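Extracellular solute-binding protein, family 1 (Bifidobacterium longum subsp. infantis, PDB 6FTH) probably binds human milk oligosaccharides outside the cell and delivers them to an ABC transporter for uptake. Local coordinates at residues Ser149-His154 with Val328-Ser333; Tyr311-Val316 with Asn432-Glu437; Thr209-Met214 with Phe296-Asp301. One frame throughout, in Å; residues are numbered along the deposited sequence.

Interaction 1. Residues Ser149-His154 with Val328-Ser333; sequences SGTGQH and VWDGSS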
ATOM      1  N   SER A 149       1.486  -4.918   9.899  1.00 12.45           N
ATOM      2  CA  SER A 149       1.386  -6.181   9.193  1.00 10.48           C
ATOM      3  C   SER A 149       0.027  -6.417   8.555  1.00 13.44           C
ATOM      4  O   SER A 149      -0.064  -7.276   7.664  1.00 14.97           O
ATOM      5  CB  SER A 149       1.691  -7.347  10.118  1.00 14.70           C
ATOM      6  OG  SER A 149       0.813  -7.367  11.224  1.00 24.28           O
ATOM      7  N   GLY A 150      -1.018  -5.704   8.987  1.00 11.84           N
ATOM      8  CA  GLY A 150      -2.340  -5.815   8.393  1.00 12.91           C
ATOM      9  C   GLY A 150      -2.472  -4.992   7.131  1.00 11.63           C
ATOM     10  O   GLY A 150      -1.523  -4.363   6.667  1.00 12.03           O
ATOM     11  N   THR A 151      -3.684  -5.001   6.568  1.00 10.58           N
ATOM     12  CA  THR A 151      -3.935  -4.284   5.331  1.00  9.54           C
ATOM     13  C   THR A 151      -4.038  -2.769   5.547  1.00 11.31           C
ATOM     14  O   THR A 151      -4.345  -2.275   6.636  1.00 12.06           O
ATOM     15  CB  THR A 151      -5.149  -4.830   4.580  1.00 10.03           C
ATOM     16  OG1 THR A 151      -5.302  -4.065   3.383  1.00 11.67           O
ATOM     17  CG2 THR A 151      -6.408  -4.766   5.417  1.00 11.81           C
ATOM     18  N   GLY A 152      -3.782  -2.036   4.477  1.00 10.13           N
ATOM     19  CA  GLY A 152      -4.049  -0.611   4.446  1.00 10.84           C
ATOM     20  C   GLY A 152      -5.467  -0.238   4.091  1.00 11.67           C
ATOM     21  O   GLY A 152      -5.833   0.948   4.131  1.00 13.77           O
ATOM     22  N   GLN A 153      -6.291  -1.229   3.745  1.00 10.70           N
ATOM     23  CA  GLN A 153      -7.622  -1.014   3.206  1.00 10.55           C
ATOM     24  C   GLN A 153      -8.671  -1.281   4.285  1.00  9.97           C
ATOM     25  O   GLN A 153      -8.612  -2.311   4.964  1.00 10.67           O
ATOM     26  CB  GLN A 153      -7.851  -1.994   2.055  1.00 11.52           C
ATOM     27  CG  GLN A 153      -6.720  -2.077   1.072  1.00 12.67           C
ATOM     28  CD  GLN A 153      -6.378  -0.745   0.466  1.00 13.03           C
ATOM     29  OE1 GLN A 153      -7.261   0.053   0.151  1.00 13.34           O
ATOM     30  NE2 GLN A 153      -5.089  -0.505   0.274  1.00 14.22           N
ATOM     31  N   HIS A 154      -9.635  -0.360   4.439  1.00 11.35           N
ATOM     32  CA  HIS A 154     -10.693  -0.500   5.436  1.00  9.65           C
ATOM     33  C   HIS A 154     -11.977   0.141   4.939  1.00 11.41           C
ATOM     34  O   HIS A 154     -11.955   1.021   4.081  1.00 11.17           O
ATOM     35  CB  HIS A 154     -10.316   0.155   6.780  1.00 12.66           C
ATOM     36  CG  HIS A 154      -8.935  -0.171   7.176  1.00 10.23           C
ATOM     37  ND1 HIS A 154      -7.848   0.509   6.678  1.00 11.45           N
ATOM     38  CD2 HIS A 154      -8.436  -1.197   7.908  1.00 13.25           C
ATOM     39  CE1 HIS A 154      -6.740  -0.054   7.118  1.00 14.00           C
ATOM     40  NE2 HIS A 154      -7.068  -1.097   7.853  1.00 13.04           N
ATOM     41  N   VAL A 328     -14.626 -12.377   2.621  1.00 10.63           N
ATOM     42  CA  VAL A 328     -13.217 -12.158   2.937  1.00 10.23           C
ATOM     43  C   VAL A 328     -12.985 -10.665   3.106  1.00 10.28           C
ATOM     44  O   VAL A 328     -13.920  -9.874   3.012  1.00 10.01           O
ATOM     45  CB  VAL A 328     -12.286 -12.775   1.876  1.00 11.48           C
ATOM     46  CG1 VAL A 328     -12.496 -14.299   1.864  1.00 12.41           C
ATOM     47  CG2 VAL A 328     -12.516 -12.160   0.458  1.00  9.36           C
ATOM     48  N   TRP A 329     -11.739 -10.279   3.381  1.00 10.41           N
ATOM     49  CA  TRP A 329     -11.331  -8.887   3.326  1.00  9.98           C
ATOM     50  C   TRP A 329      -9.933  -8.851   2.711  1.00  8.80           C
ATOM     51  O   TRP A 329      -9.248  -9.870   2.625  1.00 10.49           O
ATOM     52  CB  TRP A 329     -11.434  -8.168   4.692  1.00  9.63           C
ATOM     53  CG  TRP A 329     -11.118  -6.720   4.577  1.00  8.35           C
ATOM     54  CD1 TRP A 329     -10.041  -6.062   5.114  1.00 10.31           C
ATOM     55  CD2 TRP A 329     -11.856  -5.746   3.833  1.00 10.17           C
ATOM     56  NE1 TRP A 329     -10.061  -4.750   4.743  1.00 11.62           N
ATOM     57  CE2 TRP A 329     -11.168  -4.523   3.962  1.00 10.05           C
ATOM     58  CE3 TRP A 329     -13.013  -5.796   3.051  1.00 10.20           C
ATOM     59  CZ2 TRP A 329     -11.603  -3.368   3.343  1.00  9.45           C
ATOM     60  CZ3 TRP A 329     -13.441  -4.635   2.434  1.00 11.62           C
ATOM     61  CH2 TRP A 329     -12.741  -3.452   2.584  1.00 10.83           C
ATOM     62  N   ASP A 330      -9.542  -7.664   2.251  1.00 10.05           N
ATOM     63  CA  ASP A 330      -8.267  -7.457   1.570  1.00  8.03           C
ATOM     64  C   ASP A 330      -7.122  -8.081   2.353  1.00  9.83           C
ATOM     65  O   ASP A 330      -7.003  -7.892   3.562  1.00  9.34           O
ATOM     66  CB  ASP A 330      -8.063  -5.937   1.413  1.00  9.10           C
ATOM     67  CG  ASP A 330      -6.835  -5.577   0.623  1.00  8.78           C
ATOM     68  OD1 ASP A 330      -5.723  -5.573   1.217  1.00 11.34           O
ATOM     69  OD2 ASP A 330      -7.006  -5.281  -0.597  1.00 10.60           O
ATOM     70  N   GLY A 331      -6.247  -8.778   1.632  1.00 10.02           N
ATOM     71  CA  GLY A 331      -5.190  -9.539   2.253  1.00 10.84           C
ATOM     72  C   GLY A 331      -3.833  -8.877   2.260  1.00 12.31           C
ATOM     73  O   GLY A 331      -2.830  -9.556   2.512  1.00 13.00           O
ATOM     74  N   SER A 332      -3.761  -7.586   1.965  1.00 11.48           N
ATOM     75  CA  SER A 332      -2.480  -6.924   1.889  1.00 11.04           C
ATOM     76  C   SER A 332      -1.834  -6.783   3.269  1.00 10.53           C
ATOM     77  O   SER A 332      -2.436  -7.006   4.325  1.00 11.67           O
ATOM     78  CB  SER A 332      -2.642  -5.502   1.347  1.00 12.50           C
ATOM     79  OG  SER A 332      -3.312  -5.423   0.101  1.00 12.02           O
ATOM     80  N   SER A 333      -0.577  -6.350   3.212  1.00 12.00           N
ATOM     81  CA  SER A 333       0.237  -5.997   4.358  1.00 10.98           C
ATOM     82  C   SER A 333       0.863  -4.641   4.101  1.00 11.59           C
ATOM     83  O   SER A 333       1.398  -4.400   3.019  1.00 13.26           O
ATOM     84  CB  SER A 333       1.349  -7.029   4.553  1.00 15.80           C
ATOM     85  OG  SER A 333       2.361  -6.522   5.426  1.00 13.84           O
TER
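Trp329 and Asp330 form the tight half of this contact, both turned onto Thr151 and Gln153. Trp329 NE1 donates to Gln153 O at 2.8 Å. The oxygen lies in the indole plane, while the N-H meets it from above the carbonyl plane. CG of Trp329 is anti to the backbone N (chi1 -175°), and this carries the indole across Thr151 at about a right angle. Thr151 CG2 rests 3.7 Å from Trp329 NE1.

Asp330 OD1 is gripped three times. Thr151 OG1 donates to Asp330 OD1 at 2.7 Å, from above the carboxylate plane. Ser332 N comes in over the opposite face of the carboxylate, in an Asx turn, and Ser332 OG uses the syn lone pair. Thr151 OG1 in turn accepts from Gln153 N at 3.0 Å, an ST turn. Gln153 CG packs 3.5 Å from Asp330 CG, while its amide bonds Tyr211 and Asn227.

The other end is looser. Ser149 is exposed, and Gly150 O meets Ser333 CA through a C-H...O contact of 3.3 Å. Both loops lead into strands of different sheets, consistent with a place near the hinge of a two-lobed binding protein. With an alanine in place of Asp330, Thr151 OG1 would probably lose its acceptor and the turn at Ser332 its anchor. Thr224 and Phe226 bond Asp330 OD2. A buried carboxylate ringed by donors is likely to stay charged.

Interaction 2. Residues Tyr311-Val316 with Asn432-Glu437; sequences YIPIPV and NKPYEE
Tyr435 reaches across to the backbone of Ile314, while Pro434 lies against Pro313 and Pro315. The contact joins edge strand 311-313 and the residues after it to the turn between helix 423-432 and helix 436-439. In a protein of the type 2 periplasmic binding family, it ties a sheet margin to that turn between two helices.

The tyrosine has CG anti to its carbonyl carbon (chi1 -61°), which lays the ring beside residues 313-316. Tyr435 OH donates to Ile314 O, a weak bond at 2.7 Å. Ile314 O is also 3.0 Å from Tyr435 CE1. Pro313 CB approaches Tyr435 CE2 obliquely at 3.9 Å, and Pro315 CA is 3.9 Å from Tyr435 CE1. Further along, Trp329 stacks on the tyrosine ring.

The prolines use their ring carbons. Pro313 and Pro434 slant across one another, with Pro313 CG 3.9 Å from Pro434 CG. Pro434 CG also sits 3.6 Å from Pro313 O. On the exposed margin, Pro315 CG approaches Pro434 O at 3.6 Å.

Strand 154-158 provides the second partner of the hydroxyl, since Met155 N bonds Tyr435 OH. The oxygen thus gives a weak bond to Ile314 and accepts a bond from strand 154-158. The chemistry is mostly apolar ring packing. A single phenol supplies the polar link, bridging the backbones of Ile314 and Met155 while its ring stays buried.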
ATOM      1  N   TYR A 311     -16.846   7.306  13.815  1.00 15.46           N
ATOM      2  CA  TYR A 311     -16.649   6.309  12.765  1.00 13.26           C
ATOM      3  C   TYR A 311     -15.966   5.067  13.305  1.00 14.39           C
ATOM      4  O   TYR A 311     -15.050   5.154  14.138  1.00 15.95           O
ATOM      5  CB  TYR A 311     -15.844   6.881  11.592  1.00 15.01           C
ATOM      6  CG  TYR A 311     -16.611   7.910  10.810  1.00 15.00           C
ATOM      7  CD1 TYR A 311     -16.640   9.239  11.219  1.00 15.12           C
ATOM      8  CD2 TYR A 311     -17.334   7.556   9.688  1.00 13.40           C
ATOM      9  CE1 TYR A 311     -17.347  10.188  10.502  1.00 15.53           C
ATOM     10  CE2 TYR A 311     -18.033   8.498   8.950  1.00 16.05           C
ATOM     11  CZ  TYR A 311     -18.057   9.819   9.379  1.00 16.18           C
ATOM     12  OH  TYR A 311     -18.778  10.767   8.673  1.00 16.97           O
ATOM     13  N   ILE A 312     -16.401   3.913  12.794  1.00 13.91           N
ATOM     14  CA  ILE A 312     -15.761   2.642  13.103  1.00 13.41           C
ATOM     15  C   ILE A 312     -15.435   1.893  11.818  1.00 11.91           C
ATOM     16  O   ILE A 312     -16.106   2.079  10.782  1.00 12.59           O
ATOM     17  CB  ILE A 312     -16.631   1.761  14.011  1.00 13.58           C
ATOM     18  CG1 ILE A 312     -17.914   1.322  13.288  1.00 15.70           C
ATOM     19  CG2 ILE A 312     -16.958   2.525  15.307  1.00 13.86           C
ATOM     20  CD1 ILE A 312     -18.779   0.334  14.062  1.00 15.82           C
ATOM     21  N   PRO A 313     -14.433   1.015  11.846  1.00 12.19           N
ATOM     22  CA  PRO A 313     -14.214   0.100  10.725  1.00 11.94           C
ATOM     23  C   PRO A 313     -15.174  -1.058  10.893  1.00 12.32           C
ATOM     24  O   PRO A 313     -15.340  -1.580  12.001  1.00 14.65           O
ATOM     25  CB  PRO A 313     -12.766  -0.375  10.940  1.00 12.47           C
ATOM     26  CG  PRO A 313     -12.292   0.266  12.273  1.00 13.33           C
ATOM     27  CD  PRO A 313     -13.529   0.729  12.965  1.00 12.36           C
ATOM     28  N   ILE A 314     -15.805  -1.461   9.795  1.00 12.31           N
ATOM     29  CA  ILE A 314     -16.679  -2.630   9.832  1.00 13.54           C
ATOM     30  C   ILE A 314     -16.225  -3.737   8.896  1.00 12.12           C
ATOM     31  O   ILE A 314     -15.686  -3.471   7.809  1.00 11.24           O
ATOM     32  CB  ILE A 314     -18.138  -2.289   9.498  1.00 12.72           C
ATOM     33  CG1 ILE A 314     -18.243  -1.618   8.134  1.00 12.79           C
ATOM     34  CG2 ILE A 314     -18.739  -1.456  10.620  1.00 15.02           C
ATOM     35  CD1 ILE A 314     -19.675  -1.516   7.616  1.00 15.82           C
ATOM     36  N   PRO A 315     -16.490  -4.986   9.254  1.00  9.97           N
ATOM     37  CA  PRO A 315     -16.338  -6.062   8.273  1.00 10.83           C
ATOM     38  C   PRO A 315     -17.176  -5.743   7.038  1.00 11.30           C
ATOM     39  O   PRO A 315     -18.241  -5.118   7.125  1.00 12.49           O
ATOM     40  CB  PRO A 315     -16.890  -7.279   9.010  1.00 11.19           C
ATOM     41  CG  PRO A 315     -16.749  -6.919  10.506  1.00 12.88           C
ATOM     42  CD  PRO A 315     -17.021  -5.477  10.545  1.00 11.49           C
ATOM     43  N   VAL A 316     -16.717  -6.186   5.874  1.00  9.93           N
ATOM     44  CA  VAL A 316     -17.462  -5.828   4.663  1.00 10.08           C
ATOM     45  C   VAL A 316     -18.774  -6.606   4.623  1.00 11.20           C
ATOM     46  O   VAL A 316     -18.792  -7.796   4.961  1.00 11.19           O
ATOM     47  CB  VAL A 316     -16.624  -6.087   3.407  1.00 10.48           C
ATOM     48  CG1 VAL A 316     -16.483  -7.600   3.083  1.00 11.49           C
ATOM     49  CG2 VAL A 316     -17.200  -5.318   2.194  1.00 11.76           C
ATOM     50  N   ASN A 432      -7.390  -2.336  11.989  1.00 11.54           N
ATOM     51  CA  ASN A 432      -7.349  -3.703  11.462  1.00 12.46           C
ATOM     52  C   ASN A 432      -8.007  -4.728  12.372  1.00 12.49           C
ATOM     53  O   ASN A 432      -8.299  -5.837  11.910  1.00 13.38           O
ATOM     54  CB  ASN A 432      -5.908  -4.087  11.119  1.00 11.53           C
ATOM     55  CG  ASN A 432      -5.507  -3.536   9.763  1.00 11.27           C
ATOM     56  OD1 ASN A 432      -6.360  -3.399   8.874  1.00 13.78           O
ATOM     57  ND2 ASN A 432      -4.227  -3.181   9.589  1.00 11.34           N
ATOM     58  N   LYS A 433      -8.283  -4.406  13.630  1.00 12.46           N
ATOM     59  CA  LYS A 433      -8.869  -5.403  14.518  1.00 12.70           C
ATOM     60  C   LYS A 433     -10.180  -5.970  13.990  1.00 12.37           C
ATOM     61  O   LYS A 433     -10.376  -7.194  14.101  1.00 13.65           O
ATOM     62  CB  LYS A 433      -9.018  -4.841  15.940  1.00 15.96           C
ATOM     63  CG  LYS A 433      -7.698  -4.708  16.653  1.00 22.25           C
ATOM     64  CD  LYS A 433      -7.880  -4.026  18.005  1.00 28.97           C
ATOM     65  CE  LYS A 433      -6.554  -3.870  18.747  1.00 36.56           C
ATOM     66  NZ  LYS A 433      -6.766  -3.371  20.143  1.00 40.35           N
ATOM     67  N   PRO A 434     -11.100  -5.180  13.428  1.00 11.39           N
ATOM     68  CA  PRO A 434     -12.384  -5.751  12.993  1.00 11.73           C
ATOM     69  C   PRO A 434     -12.267  -6.698  11.799  1.00 12.84           C
ATOM     70  O   PRO A 434     -13.263  -7.360  11.480  1.00 14.20           O
ATOM     71  CB  PRO A 434     -13.228  -4.510  12.642  1.00 13.99           C
ATOM     72  CG  PRO A 434     -12.619  -3.404  13.421  1.00 13.45           C
ATOM     73  CD  PRO A 434     -11.136  -3.712  13.394  1.00 12.63           C
ATOM     74  N   TYR A 435     -11.114  -6.752  11.120  1.00 11.73           N
ATOM     75  CA  TYR A 435     -10.932  -7.568   9.922  1.00 11.44           C
ATOM     76  C   TYR A 435     -10.217  -8.884  10.181  1.00 11.89           C
ATOM     77  O   TYR A 435     -10.056  -9.669   9.241  1.00 12.54           O
ATOM     78  CB  TYR A 435     -10.183  -6.766   8.850  1.00 12.12           C
ATOM     79  CG  TYR A 435     -10.979  -5.560   8.483  1.00 11.61           C
ATOM     80  CD1 TYR A 435     -12.100  -5.655   7.672  1.00 10.70           C
ATOM     81  CD2 TYR A 435     -10.648  -4.330   9.006  1.00 11.43           C
ATOM     82  CE1 TYR A 435     -12.876  -4.549   7.394  1.00 12.91           C
ATOM     83  CE2 TYR A 435     -11.413  -3.219   8.722  1.00 12.45           C
ATOM     84  CZ  TYR A 435     -12.509  -3.324   7.907  1.00 11.25           C
ATOM     85  OH  TYR A 435     -13.298  -2.222   7.625  1.00 12.59           O
ATOM     86  N   GLU A 436      -9.826  -9.179  11.425  1.00 11.50           N
ATOM     87  CA  GLU A 436      -9.168 -10.453  11.693  1.00 12.40           C
ATOM     88  C   GLU A 436     -10.066 -11.634  11.362  1.00 12.64           C
ATOM     89  O   GLU A 436      -9.603 -12.630  10.799  1.00 11.86           O
ATOM     90  CB  GLU A 436      -8.687 -10.535  13.142  1.00 19.00           C
ATOM     91  CG  GLU A 436      -7.311  -9.974  13.316  1.00 27.28           C
ATOM     92  CD  GLU A 436      -6.596 -10.482  14.573  1.00 27.50           C
ATOM     93  OE1 GLU A 436      -6.610  -9.755  15.582  1.00 38.67           O
ATOM     94  OE2 GLU A 436      -6.010 -11.595  14.528  1.00 26.15           O
ATOM     95  N   GLU A 437     -11.355 -11.531  11.661  1.00 12.87           N
ATOM     96  CA  GLU A 437     -12.264 -12.616  11.337  1.00 13.41           C
ATOM     97  C   GLU A 437     -12.359 -12.830   9.833  1.00 12.22           C
ATOM     98  O   GLU A 437     -12.181 -13.955   9.351  1.00 11.91           O
ATOM     99  CB  GLU A 437     -13.639 -12.380  11.966  1.00 12.05           C
ATOM    100  CG  GLU A 437     -14.657 -13.441  11.600  1.00 15.16           C
ATOM    101  CD  GLU A 437     -14.335 -14.816  12.131  1.00 14.61           C
ATOM    102  OE1 GLU A 437     -13.802 -14.923  13.252  1.00 17.81           O
ATOM    103  OE2 GLU A 437     -14.645 -15.810  11.441  1.00 16.17           O
TER

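Interaction 3. Residues Thr209-Met214 with Phe296-Asp301; sequences TYYSPM and FGWSQD
The type II beta turn Thr209-Ser212 brings Tyr211 up to the end of strand 292-297, with Tyr211 CA 5.0 Å from Phe296 CA. The strand belongs to a mixed sheet of the periplasmic binding protein fold. Tyr211 occupies the third position of the turn with a positive phi of 63°, and its backbone N is bonded by Gln153 OE1.

No hydrogen bond crosses between the segments. Aromatic packing does the work. The Tyr211 ring is held from opposite faces. On one side Gly297 CA makes a CH-pi contact, 3.9 Å from the centroid of the Tyr211 ring and 29° off its normal. On the other, Tyr210 CB from the same turn sits over the ring centre. The tyrosine lies close against the strand backbone, with Tyr211 CE1 3.4 Å from Gly297 C.

Phe296 CB packs 3.9 Å from Tyr211 CB, and Ser212 O stands over one face of the Phe296 ring. Pro213 CA approaches Phe296 CE2 obliquely at 4.1 Å. Ser212 OG accepts from Met214 N, an ST turn at the start of the short 3-10 segment. Trp298 CG stands anti to the backbone N (chi1 172°), and the side chain meets Tyr211 at a slant. The indole has its own anchor, since Trp298 NE1 bonds Asp424. At the far end of the tyrosine, Tyr211 OH lies 3.3 Å from Trp298 CB.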
ATOM      1  N   THR A 209      -6.848   1.276  -7.065  1.00 14.78           N
ATOM      2  CA  THR A 209      -6.044   2.092  -6.165  1.00 14.89           C
ATOM      3  C   THR A 209      -6.284   1.703  -4.711  1.00 12.89           C
ATOM      4  O   THR A 209      -7.198   0.945  -4.381  1.00 12.40           O
ATOM      5  CB  THR A 209      -6.392   3.577  -6.346  1.00 13.08           C
ATOM      6  OG1 THR A 209      -7.703   3.823  -5.830  1.00 14.60           O
ATOM      7  CG2 THR A 209      -6.357   3.981  -7.844  1.00 14.80           C
ATOM      8  N   TYR A 210      -5.472   2.270  -3.822  1.00 12.36           N
ATOM      9  CA  TYR A 210      -5.845   2.266  -2.420  1.00 12.48           C
ATOM     10  C   TYR A 210      -7.273   2.779  -2.291  1.00 11.74           C
ATOM     11  O   TYR A 210      -7.692   3.705  -2.994  1.00 13.13           O
ATOM     12  CB  TYR A 210      -4.924   3.180  -1.621  1.00 13.32           C
ATOM     13  CG  TYR A 210      -3.669   2.525  -1.114  1.00 14.36           C
ATOM     14  CD1 TYR A 210      -2.750   1.951  -1.993  1.00 14.32           C
ATOM     15  CD2 TYR A 210      -3.399   2.477   0.253  1.00 15.23           C
ATOM     16  CE1 TYR A 210      -1.591   1.358  -1.519  1.00 14.76           C
ATOM     17  CE2 TYR A 210      -2.243   1.876   0.742  1.00 19.47           C
ATOM     18  CZ  TYR A 210      -1.346   1.317  -0.156  1.00 15.68           C
ATOM     19  OH  TYR A 210      -0.200   0.723   0.329  1.00 21.28           O
ATOM     20  N   TYR A 211      -8.037   2.152  -1.420  1.00 12.03           N
ATOM     21  CA  TYR A 211      -9.391   2.588  -1.086  1.00 12.57           C
ATOM     22  C   TYR A 211     -10.328   2.521  -2.287  1.00 12.55           C
ATOM     23  O   TYR A 211     -11.353   3.193  -2.334  1.00 14.85           O
ATOM     24  CB  TYR A 211      -9.407   3.977  -0.418  1.00 12.76           C
ATOM     25  CG  TYR A 211      -8.156   4.259   0.423  1.00 13.27           C
ATOM     26  CD1 TYR A 211      -7.688   3.344   1.354  1.00 14.00           C
ATOM     27  CD2 TYR A 211      -7.405   5.427   0.228  1.00 13.77           C
ATOM     28  CE1 TYR A 211      -6.519   3.571   2.059  1.00 15.05           C
ATOM     29  CE2 TYR A 211      -6.251   5.664   0.940  1.00 15.25           C
ATOM     30  CZ  TYR A 211      -5.805   4.734   1.850  1.00 15.69           C
ATOM     31  OH  TYR A 211      -4.647   4.931   2.563  1.00 18.88           O
ATOM     32  N   SER A 212     -10.012   1.643  -3.235  1.00 11.94           N
ATOM     33  CA  SER A 212     -10.820   1.490  -4.429  1.00 12.08           C
ATOM     34  C   SER A 212     -12.244   1.060  -4.073  1.00 12.04           C
ATOM     35  O   SER A 212     -12.428   0.215  -3.189  1.00 11.23           O
ATOM     36  CB  SER A 212     -10.212   0.384  -5.287  1.00 12.96           C
ATOM     37  OG  SER A 212     -11.040   0.103  -6.400  1.00 12.42           O
ATOM     38  N   PRO A 213     -13.265   1.554  -4.793  1.00 12.86           N
ATOM     39  CA  PRO A 213     -14.614   0.987  -4.640  1.00 12.73           C
ATOM     40  C   PRO A 213     -14.625  -0.515  -4.870  1.00 11.90           C
ATOM     41  O   PRO A 213     -15.517  -1.208  -4.366  1.00 12.16           O
ATOM     42  CB  PRO A 213     -15.456   1.715  -5.707  1.00 13.11           C
ATOM     43  CG  PRO A 213     -14.445   2.331  -6.676  1.00 12.60           C
ATOM     44  CD  PRO A 213     -13.207   2.598  -5.830  1.00 13.63           C
ATOM     45  N   MET A 214     -13.648  -1.033  -5.619  1.00 10.43           N
ATOM     46  CA  MET A 214     -13.654  -2.476  -5.883  1.00 12.11           C
ATOM     47  C   MET A 214     -13.221  -3.291  -4.688  1.00 12.90           C
ATOM     48  O   MET A 214     -13.136  -4.517  -4.774  1.00 11.32           O
ATOM     49  CB  MET A 214     -12.825  -2.815  -7.121  1.00 13.86           C
ATOM     50  CG  MET A 214     -13.383  -2.211  -8.386  1.00 18.79           C
ATOM     51  SD  MET A 214     -15.135  -2.560  -8.517  1.00 26.56           S
ATOM     52  CE  MET A 214     -15.657  -1.516  -9.886  1.00 24.72           C
ATOM     53  N   PHE A 296     -14.140   4.204   2.186  1.00 11.27           N
ATOM     54  CA  PHE A 296     -12.969   3.349   2.344  1.00 12.11           C
ATOM     55  C   PHE A 296     -11.750   4.193   2.665  1.00 12.37           C
ATOM     56  O   PHE A 296     -11.596   5.300   2.135  1.00 13.58           O
ATOM     57  CB  PHE A 296     -12.720   2.530   1.072  1.00 11.10           C
ATOM     58  CG  PHE A 296     -13.838   1.599   0.715  1.00 11.80           C
ATOM     59  CD1 PHE A 296     -14.054   0.441   1.432  1.00 13.51           C
ATOM     60  CD2 PHE A 296     -14.667   1.870  -0.359  1.00 12.10           C
ATOM     61  CE1 PHE A 296     -15.092  -0.418   1.083  1.00 14.49           C
ATOM     62  CE2 PHE A 296     -15.696   1.029  -0.713  1.00 11.42           C
ATOM     63  CZ  PHE A 296     -15.905  -0.122  -0.014  1.00 10.49           C
ATOM     64  N   GLY A 297     -10.875   3.681   3.522  1.00 11.95           N
ATOM     65  CA  GLY A 297      -9.702   4.455   3.869  1.00 10.62           C
ATOM     66  C   GLY A 297      -8.716   3.685   4.715  1.00 13.40           C
ATOM     67  O   GLY A 297      -8.819   2.465   4.885  1.00 13.15           O
ATOM     68  N   TRP A 298      -7.747   4.434   5.257  1.00 13.56           N
ATOM     69  CA  TRP A 298      -6.596   3.928   6.006  1.00 12.91           C
ATOM     70  C   TRP A 298      -6.866   3.849   7.500  1.00 13.25           C
ATOM     71  O   TRP A 298      -6.623   2.810   8.122  1.00 13.73           O
ATOM     72  CB  TRP A 298      -5.421   4.888   5.756  1.00 13.44           C
ATOM     73  CG  TRP A 298      -4.189   4.673   6.570  1.00 13.67           C
ATOM     74  CD1 TRP A 298      -3.838   5.341   7.714  1.00 15.71           C
ATOM     75  CD2 TRP A 298      -3.125   3.765   6.295  1.00 13.93           C
ATOM     76  NE1 TRP A 298      -2.617   4.890   8.173  1.00 14.88           N
ATOM     77  CE2 TRP A 298      -2.163   3.919   7.318  1.00 13.67           C
ATOM     78  CE3 TRP A 298      -2.892   2.829   5.288  1.00 16.13           C
ATOM     79  CZ2 TRP A 298      -0.973   3.200   7.342  1.00 14.23           C
ATOM     80  CZ3 TRP A 298      -1.703   2.103   5.327  1.00 14.97           C
ATOM     81  CH2 TRP A 298      -0.774   2.288   6.346  1.00 15.77           C
ATOM     82  N   SER A 299      -7.362   4.939   8.094  1.00 13.49           N
ATOM     83  CA  SER A 299      -7.699   4.983   9.517  1.00 13.26           C
ATOM     84  C   SER A 299      -8.759   6.059   9.717  1.00 12.71           C
ATOM     85  O   SER A 299      -8.898   6.961   8.889  1.00 14.55           O
ATOM     86  CB  SER A 299      -6.476   5.297  10.381  1.00 16.44           C
ATOM     87  OG  SER A 299      -6.113   6.650  10.205  1.00 16.09           O
ATOM     88  N   GLN A 300      -9.505   5.952  10.820  1.00 15.62           N
ATOM     89  CA  GLN A 300     -10.515   6.977  11.087  1.00 15.38           C
ATOM     90  C   GLN A 300      -9.881   8.351  11.190  1.00 16.51           C
ATOM     91  O   GLN A 300     -10.427   9.329  10.672  1.00 16.87           O
ATOM     92  CB  GLN A 300     -11.348   6.643  12.309  1.00 15.81           C
ATOM     93  CG  GLN A 300     -12.069   5.327  12.211  1.00 15.67           C
ATOM     94  CD  GLN A 300     -11.308   4.226  12.908  1.00 18.42           C
ATOM     95  OE1 GLN A 300     -10.212   3.849  12.489  1.00 17.76           O
ATOM     96  NE2 GLN A 300     -11.876   3.703  13.995  1.00 18.70           N
ATOM     97  N   ASP A 301      -8.704   8.453  11.813  1.00 15.52           N
ATOM     98  CA  ASP A 301      -8.071   9.763  11.913  1.00 18.83           C
ATOM     99  C   ASP A 301      -7.729  10.321  10.541  1.00 18.76           C
ATOM    100  O   ASP A 301      -7.982  11.496  10.255  1.00 18.73           O
ATOM    101  CB  ASP A 301      -6.815   9.704  12.782  1.00 16.39           C
ATOM    102  CG  ASP A 301      -6.224  11.088  13.010  1.00 19.16           C
ATOM    103  OD1 ASP A 301      -6.721  11.814  13.905  1.00 21.53           O
ATOM    104  OD2 ASP A 301      -5.305  11.470  12.263  1.00 23.22           O
TER

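Interactions 1 and 3 are buried near the middle of the chain, while interaction 2 lies farther out and is partly exposed. Their chemistry follows. Interaction 1 depends on side-chain hydrogen bonds around a carboxylate, interaction 3 on aromatic faces, interaction 2 on proline rings and one phenol. Residues 149-154 connect them all. His154 NE2 bonds Asn432 OD1 of interaction 2, and His154 ND1 bonds Gly297 O of interaction 3. Strands 292-297 and 311-313 flank strand 154-158 in one sheet, which interactions 2 and 3 both reach. Along the chain, interaction 3 is nested within interaction 1, whereas the segments of interactions 1 and 2 alternate.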